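PDB 4KVF: rhamnose ABC transporter, periplasmic rhamnose-binding protein from Kribbella flavida, which probably binds a carbohydrate, perhaps rhamnose, outside the membrane for uptake by an ABC transporter. Local coordinates for residues V273-L278 with E331-N336; A289-A294 with E306-G311. All coordinates share one frame; numbering follows the deposited sequence.

Interaction 1 (V273-L278 with E331-N336); sequences VKKFAL and EFTAAN
Phe332 N donates to Phe276 O over 2.7 Å in a nearly straight bond (172° at the hydrogen), and the return bond from Phe276 N to Phe332 O, at 3.2 Å, closes a hydrogen-bonded antiparallel pair. The next pair, Ala277 with Glu331, is non-hydrogen-bonded. On the face of the ribbon that carries Phe276 and Phe332, the two rings overlap only a little: their planes, 24° apart, are slid past one another. With Phe276 CG set between the backbone N and the carbonyl carbon (chi1 70°), the ring presents a face to Phe332 CB, which lies 3.8 Å from the ring centroid in a CH-pi contact, while Phe276 CE2 comes within 3.5 Å of Phe332 CD2. The far edge of the Phe332 ring, at CE2, reaches Leu278 N in the ring plane at 3.4 Å. On the side of Glu331, Lys275 bends along its chain to bring NZ to Glu331 OE1, a weak bond of 3.1 Å within a salt bridge; Glu158 is a second acidic partner of this ammonium. The turn at 333-336 is tied by the amide of Asn336: OD1 accepts from Thr333 N at 2.8 Å, and ND2 donates to Glu331 O at 3.0 Å. A water joins Lys274 O to Ala334 N. Strand 276-278 also bonds through its backbone to Gly257 of strand 254-257, so this two-stranded ribbon borders the four-stranded sheet. Helix 261-269 packs against Phe276 and Phe332, and helix 145-159 meets Ala277 and Glu331 on the other face.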
ATOM      1  N   VAL A 273      12.877  -7.126  15.744  1.00 40.29           N
ATOM      2  CA  VAL A 273      11.548  -7.240  15.156  1.00 39.30           C
ATOM      3  C   VAL A 273      11.361  -8.638  14.582  1.00 51.29           C
ATOM      4  O   VAL A 273      12.211  -9.133  13.837  1.00 54.61           O
ATOM      5  CB  VAL A 273      11.341  -6.190  14.054  1.00 42.89           C
ATOM      6  CG1 VAL A 273      10.028  -6.433  13.319  1.00 37.81           C
ATOM      7  CG2 VAL A 273      11.387  -4.793  14.655  1.00 47.97           C
ATOM      8  N   LYS A 274      10.257  -9.282  14.946  1.00 46.60           N
ATOM      9  CA  LYS A 274       9.987 -10.635  14.476  1.00 46.01           C
ATOM     10  C   LYS A 274       9.034 -10.629  13.294  1.00 42.28           C
ATOM     11  O   LYS A 274       9.154 -11.451  12.383  1.00 45.41           O
ATOM     12  CB  LYS A 274       9.451 -11.509  15.613  1.00 44.96           C
ATOM     13  CG  LYS A 274      10.468 -11.701  16.741  1.00 50.62           C
ATOM     14  CD  LYS A 274      10.076 -12.817  17.698  1.00 62.22           C
ATOM     15  CE  LYS A 274       9.494 -12.260  18.989  1.00 66.24           C
ATOM     16  NZ  LYS A 274       9.172 -13.342  19.962  1.00 68.40           N
ATOM     17  N   LYS A 275       8.106  -9.680  13.300  1.00 35.18           N
ATOM     18  CA  LYS A 275       7.074  -9.628  12.284  1.00 40.34           C
ATOM     19  C   LYS A 275       6.638  -8.179  12.080  1.00 37.39           C
ATOM     20  O   LYS A 275       6.553  -7.410  13.040  1.00 36.31           O
ATOM     21  CB  LYS A 275       5.878 -10.467  12.741  1.00 46.60           C
ATOM     22  CG  LYS A 275       5.130 -11.190  11.637  1.00 57.87           C
ATOM     23  CD  LYS A 275       4.000 -12.044  12.213  1.00 63.55           C
ATOM     24  CE  LYS A 275       4.201 -13.530  11.927  1.00 64.15           C
ATOM     25  NZ  LYS A 275       2.914 -14.286  12.003  1.00 65.34           N
ATOM     26  N   PHE A 276       6.402  -7.806  10.825  1.00 34.02           N
ATOM     27  CA  PHE A 276       5.752  -6.541  10.494  1.00 29.46           C
ATOM     28  C   PHE A 276       5.064  -6.712   9.142  1.00 31.08           C
ATOM     29  O   PHE A 276       5.212  -7.752   8.503  1.00 34.77           O
ATOM     30  CB  PHE A 276       6.733  -5.343  10.521  1.00 34.85           C
ATOM     31  CG  PHE A 276       7.752  -5.333   9.398  1.00 36.96           C
ATOM     32  CD1 PHE A 276       8.978  -5.965   9.541  1.00 39.79           C
ATOM     33  CD2 PHE A 276       7.493  -4.654   8.215  1.00 37.25           C
ATOM     34  CE1 PHE A 276       9.914  -5.952   8.512  1.00 36.99           C
ATOM     35  CE2 PHE A 276       8.423  -4.629   7.186  1.00 40.57           C
ATOM     36  CZ  PHE A 276       9.641  -5.282   7.337  1.00 43.72           C
ATOM     37  N   ALA A 277       4.292  -5.717   8.724  1.00 29.55           N
ATOM     38  CA  ALA A 277       3.534  -5.822   7.480  1.00 28.00           C
ATOM     39  C   ALA A 277       3.792  -4.659   6.534  1.00 30.01           C
ATOM     40  O   ALA A 277       4.261  -3.603   6.939  1.00 29.95           O
ATOM     41  CB  ALA A 277       2.032  -5.906   7.786  1.00 27.32           C
ATOM     42  N   LEU A 278       3.488  -4.876   5.260  1.00 27.80           N
ATOM     43  CA  LEU A 278       3.294  -3.794   4.305  1.00 28.80           C
ATOM     44  C   LEU A 278       2.634  -4.460   3.109  1.00 31.27           C
ATOM     45  O   LEU A 278       1.609  -5.122   3.256  1.00 34.44           O
ATOM     46  CB  LEU A 278       4.614  -3.110   3.909  1.00 29.60           C
ATOM     47  CG  LEU A 278       4.480  -1.728   3.250  1.00 28.89           C
ATOM     48  CD1 LEU A 278       4.098  -0.629   4.265  1.00 28.14           C
ATOM     49  CD2 LEU A 278       5.737  -1.336   2.478  1.00 32.12           C
ATOM     50  N   GLU A 331       3.124 -10.029   5.122  1.00 38.11           N
ATOM     51  CA  GLU A 331       3.859 -10.099   6.378  1.00 39.71           C
ATOM     52  C   GLU A 331       5.328 -10.385   6.134  1.00 38.85           C
ATOM     53  O   GLU A 331       5.679 -11.309   5.402  1.00 43.22           O
ATOM     54  CB  GLU A 331       3.295 -11.186   7.286  1.00 52.12           C
ATOM     55  CG  GLU A 331       1.977 -10.848   7.932  1.00 60.35           C
ATOM     56  CD  GLU A 331       1.714 -11.726   9.134  1.00 68.42           C
ATOM     57  OE1 GLU A 331       2.603 -12.541   9.455  1.00 70.54           O
ATOM     58  OE2 GLU A 331       0.633 -11.607   9.750  1.00 69.13           O
ATOM     59  N   PHE A 332       6.187  -9.603   6.772  1.00 43.60           N
ATOM     60  CA  PHE A 332       7.622  -9.805   6.640  1.00 40.52           C
ATOM     61  C   PHE A 332       8.224 -10.403   7.909  1.00 47.39           C
ATOM     62  O   PHE A 332       7.903  -9.976   9.018  1.00 43.35           O
ATOM     63  CB  PHE A 332       8.303  -8.484   6.277  1.00 35.14           C
ATOM     64  CG  PHE A 332       7.765  -7.855   5.025  1.00 39.68           C
ATOM     65  CD1 PHE A 332       8.274  -8.201   3.785  1.00 42.80           C
ATOM     66  CD2 PHE A 332       6.732  -6.929   5.085  1.00 36.56           C
ATOM     67  CE1 PHE A 332       7.777  -7.620   2.623  1.00 55.17           C
ATOM     68  CE2 PHE A 332       6.225  -6.347   3.928  1.00 42.20           C
ATOM     69  CZ  PHE A 332       6.747  -6.691   2.697  1.00 54.02           C
ATOM     70  N   THR A 333       9.078 -11.414   7.729  1.00 49.36           N
ATOM     71  CA  THR A 333       9.775 -12.087   8.822  1.00 54.41           C
ATOM     72  C   THR A 333      11.196 -12.398   8.366  1.00 49.13           C
ATOM     73  O   THR A 333      11.550 -12.138   7.215  1.00 49.08           O
ATOM     74  CB  THR A 333       9.105 -13.430   9.204  1.00 61.71           C
ATOM     75  OG1 THR A 333       9.204 -14.347   8.106  1.00 64.60           O
ATOM     76  CG2 THR A 333       7.640 -13.231   9.569  1.00 57.10           C
ATOM     77  N   ALA A 334      11.999 -12.972   9.255  1.00 51.19           N
ATOM     78  CA  ALA A 334      13.336 -13.427   8.879  1.00 58.37           C
ATOM     79  C   ALA A 334      13.262 -14.478   7.773  1.00 65.29           C
ATOM     80  O   ALA A 334      14.160 -14.574   6.935  1.00 66.83           O
ATOM     81  CB  ALA A 334      14.074 -13.978  10.087  1.00 60.70           C
ATOM     82  N   ALA A 335      12.175 -15.248   7.769  1.00 71.55           N
ATOM     83  CA  ALA A 335      11.992 -16.336   6.812  1.00 68.38           C
ATOM     84  C   ALA A 335      11.846 -15.845   5.374  1.00 69.71           C
ATOM     85  O   ALA A 335      12.192 -16.563   4.435  1.00 69.77           O
ATOM     86  CB  ALA A 335      10.794 -17.201   7.204  1.00 62.01           C
ATOM     87  N   ASN A 336      11.340 -14.625   5.200  1.00 62.01           N
ATOM     88  CA  ASN A 336      11.100 -14.096   3.859  1.00 49.11           C
ATOM     89  C   ASN A 336      11.620 -12.678   3.579  1.00 42.39           C
ATOM     90  O   ASN A 336      11.325 -12.113   2.529  1.00 51.70           O
ATOM     91  CB  ASN A 336       9.605 -14.187   3.502  1.00 49.71           C
ATOM     92  CG  ASN A 336       8.768 -13.121   4.196  1.00 49.75           C
ATOM     93  OD1 ASN A 336       9.210 -12.507   5.171  1.00 46.57           O
ATOM     94  ND2 ASN A 336       7.550 -12.898   3.696  1.00 46.23           N
TER
HETATM   95  O   HOH W   1      11.425 -13.114  11.802  1.00 50.80           O

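Interaction 2 (A289-A294 with E306-G311)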
ATOM      1  N   ALA A 289      -1.547  -3.482 -14.544  1.00 21.14           N
ATOM      2  CA  ALA A 289      -1.424  -3.782 -15.971  1.00 25.85           C
ATOM      3  C   ALA A 289      -2.452  -4.820 -16.425  1.00 24.39           C
ATOM      4  O   ALA A 289      -3.094  -4.672 -17.467  1.00 24.64           O
ATOM      5  CB  ALA A 289      -0.018  -4.246 -16.302  1.00 26.15           C
ATOM      6  N   TYR A 290      -2.633  -5.880 -15.645  1.00 23.78           N
ATOM      7  CA  TYR A 290      -3.611  -6.894 -16.024  1.00 26.70           C
ATOM      8  C   TYR A 290      -5.044  -6.375 -15.960  1.00 25.81           C
ATOM      9  O   TYR A 290      -5.867  -6.721 -16.797  1.00 24.09           O
ATOM     10  CB  TYR A 290      -3.439  -8.183 -15.193  1.00 24.81           C
ATOM     11  CG  TYR A 290      -2.386  -9.108 -15.767  1.00 24.40           C
ATOM     12  CD1 TYR A 290      -2.708 -10.022 -16.767  1.00 25.62           C
ATOM     13  CD2 TYR A 290      -1.069  -9.066 -15.320  1.00 24.81           C
ATOM     14  CE1 TYR A 290      -1.745 -10.865 -17.309  1.00 27.39           C
ATOM     15  CE2 TYR A 290      -0.100  -9.905 -15.866  1.00 28.02           C
ATOM     16  CZ  TYR A 290      -0.446 -10.803 -16.855  1.00 29.11           C
ATOM     17  OH  TYR A 290       0.516 -11.634 -17.393  1.00 30.20           O
ATOM     18  N   ALA A 291      -5.344  -5.548 -14.961  1.00 21.81           N
ATOM     19  CA  ALA A 291      -6.680  -4.986 -14.838  1.00 23.03           C
ATOM     20  C   ALA A 291      -6.974  -4.080 -16.037  1.00 22.87           C
ATOM     21  O   ALA A 291      -8.049  -4.144 -16.648  1.00 24.29           O
ATOM     22  CB  ALA A 291      -6.785  -4.182 -13.540  1.00 22.71           C
ATOM     23  N   GLY A 292      -5.996  -3.249 -16.367  1.00 24.27           N
ATOM     24  CA  GLY A 292      -6.123  -2.324 -17.485  1.00 24.09           C
ATOM     25  C   GLY A 292      -6.306  -3.087 -18.787  1.00 26.68           C
ATOM     26  O   GLY A 292      -7.144  -2.742 -19.622  1.00 25.32           O
ATOM     27  N   ALA A 293      -5.514  -4.134 -18.963  1.00 23.08           N
ATOM     28  CA  ALA A 293      -5.605  -4.952 -20.168  1.00 25.84           C
ATOM     29  C   ALA A 293      -6.942  -5.661 -20.256  1.00 27.70           C
ATOM     30  O   ALA A 293      -7.510  -5.776 -21.345  1.00 27.60           O
ATOM     31  CB  ALA A 293      -4.468  -5.961 -20.222  1.00 26.71           C
ATOM     32  N   ALA A 294      -7.446  -6.141 -19.114  1.00 25.03           N
ATOM     33  CA  ALA A 294      -8.739  -6.806 -19.077  1.00 28.11           C
ATOM     34  C   ALA A 294      -9.826  -5.837 -19.466  1.00 27.12           C
ATOM     35  O   ALA A 294     -10.746  -6.200 -20.185  1.00 28.34           O
ATOM     36  CB  ALA A 294      -9.031  -7.391 -17.691  1.00 26.17           C
ATOM     37  N   GLU A 306     -17.367  -8.822 -11.082  1.00 25.36           N
ATOM     38  CA  GLU A 306     -16.697  -9.294 -12.286  1.00 30.98           C
ATOM     39  C   GLU A 306     -15.351  -9.905 -11.906  1.00 29.82           C
ATOM     40  O   GLU A 306     -14.692  -9.437 -10.977  1.00 32.07           O
ATOM     41  CB  GLU A 306     -16.483  -8.134 -13.267  1.00 27.17           C
ATOM     42  CG  GLU A 306     -17.770  -7.659 -13.921  1.00 31.22           C
ATOM     43  CD  GLU A 306     -17.536  -6.530 -14.897  1.00 35.86           C
ATOM     44  OE1 GLU A 306     -16.479  -5.875 -14.790  1.00 34.38           O
ATOM     45  OE2 GLU A 306     -18.404  -6.306 -15.772  1.00 41.94           O
ATOM     46  N   LYS A 307     -14.954 -10.954 -12.621  1.00 27.11           N
ATOM     47  CA  LYS A 307     -13.706 -11.655 -12.320  1.00 27.41           C
ATOM     48  C   LYS A 307     -12.757 -11.607 -13.501  1.00 30.77           C
ATOM     49  O   LYS A 307     -13.193 -11.613 -14.651  1.00 30.18           O
ATOM     50  CB  LYS A 307     -13.974 -13.120 -11.937  1.00 31.85           C
ATOM     51  CG  LYS A 307     -14.832 -13.318 -10.683  1.00 34.57           C
ATOM     52  CD  LYS A 307     -15.013 -14.798 -10.299  1.00 34.83           C
ATOM     53  CE  LYS A 307     -16.003 -15.503 -11.226  1.00 51.62           C
ATOM     54  NZ  LYS A 307     -16.328 -16.892 -10.772  1.00 64.42           N
ATOM     55  N   PHE A 308     -11.456 -11.569 -13.217  1.00 28.02           N
ATOM     56  CA  PHE A 308     -10.458 -11.671 -14.274  1.00 29.46           C
ATOM     57  C   PHE A 308      -9.181 -12.294 -13.749  1.00 31.41           C
ATOM     58  O   PHE A 308      -8.972 -12.376 -12.542  1.00 29.21           O
ATOM     59  CB  PHE A 308     -10.165 -10.306 -14.900  1.00 26.17           C
ATOM     60  CG  PHE A 308      -9.459  -9.353 -13.979  1.00 24.17           C
ATOM     61  CD1 PHE A 308     -10.148  -8.713 -12.966  1.00 25.79           C
ATOM     62  CD2 PHE A 308      -8.094  -9.097 -14.125  1.00 23.43           C
ATOM     63  CE1 PHE A 308      -9.492  -7.823 -12.112  1.00 23.20           C
ATOM     64  CE2 PHE A 308      -7.435  -8.226 -13.272  1.00 24.74           C
ATOM     65  CZ  PHE A 308      -8.139  -7.585 -12.261  1.00 25.44           C
ATOM     66  N   LYS A 309      -8.345 -12.751 -14.676  1.00 28.72           N
ATOM     67  CA  LYS A 309      -7.080 -13.383 -14.344  1.00 28.51           C
ATOM     68  C   LYS A 309      -5.990 -12.331 -14.406  1.00 28.40           C
ATOM     69  O   LYS A 309      -5.975 -11.500 -15.314  1.00 28.57           O
ATOM     70  CB  LYS A 309      -6.762 -14.498 -15.347  1.00 27.33           C
ATOM     71  CG  LYS A 309      -7.764 -15.633 -15.387  1.00 46.66           C
ATOM     72  CD  LYS A 309      -7.906 -16.293 -14.026  1.00 43.33           C
ATOM     73  CE  LYS A 309      -8.532 -17.674 -14.154  1.00 49.85           C
ATOM     74  NZ  LYS A 309      -9.704 -17.669 -15.074  1.00 44.79           N
ATOM     75  N   ALA A 310      -5.084 -12.361 -13.433  1.00 29.06           N
ATOM     76  CA  ALA A 310      -3.965 -11.423 -13.401  1.00 25.37           C
ATOM     77  C   ALA A 310      -2.631 -12.139 -13.288  1.00 21.52           C
ATOM     78  O   ALA A 310      -1.885 -11.920 -12.341  1.00 28.06           O
ATOM     79  CB  ALA A 310      -4.134 -10.426 -12.250  1.00 26.94           C
ATOM     80  N   GLY A 311      -2.333 -12.991 -14.264  1.00 22.98           N
ATOM     81  CA  GLY A 311      -1.056 -13.681 -14.310  1.00 26.48           C
ATOM     82  C   GLY A 311      -0.723 -14.432 -13.034  1.00 31.85           C
ATOM     83  O   GLY A 311      -1.551 -15.177 -12.500  1.00 32.88           O
TER
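Apolar packing without any hydrogen bond joins helix 281-296, through Tyr290, Ala291 and Ala294, to Phe308, Ala310 and Gly311 in the lobe built on the six-stranded sheet. The axes of helix 289-294 and strand 307-309 approach to 8.9 Å and run at 118° to each other, so the strand passes across the helix. Tyr290 carries one end of the contact. The peptide link from Ala310 to Gly311 lies over one face of its ring, near the centre, with Gly311 N 3.8 Å from Tyr290 CE1; Gly311 CA adds a CH-pi contact at 4.2 Å from the ring centroid. Gly311, with a positive phi of 54°, has no side chain on the side that faces this ring. Nearer the helix, Tyr290 CB meets Ala310 CB at 3.8 Å. In this periplasmic-binding-protein fold, strand 307-309 pairs with strand 315-317 in an antiparallel hairpin, which in the sequence comes between helix 281-296 and strand 323-325, an outermost strand of the parallel sheet. Phe308, whose CG sits between the backbone N and the carbonyl carbon (chi1 68°), directs its ring at Ala291 and Ala294, and Leu287 of the same helix also touches it. Its CE2 touches Ala291 CA at 3.7 Å, its CZ lies 3.9 Å from Ala291 CB, and its CD2 is 4.1 Å from Ala294 CB. Replacing Tyr290 by an alanine would probably open a gap beneath the Ala310-Gly311 peptide and leave Glu67 without the hydroxyl to which it is bonded. Ala64 and Ile68 also touch the Tyr290 side chain, bringing helix 52-67 and the loop after it against helix 281-296.

How the interactions relate
The two contacts belong to different lobes: their centres lie 29 Å apart and their nearest atoms about 17 Å, with no touch. They are linked along the chain, since strand 276-278 of interaction 1 runs on into helix 281-296 of interaction 2, and the chain returns from strand 323-325 to strand 330-332; interaction 2 is thus nested inside the loop that interaction 1 closes. Both links pass between the lobes, as hinge crossings do in type I periplasmic binding proteins, whose ligands bind in the cleft between. A glycerol, probably from the crystallisation liquor, lies about 5 Å from the Leu278 side chain at interaction 1.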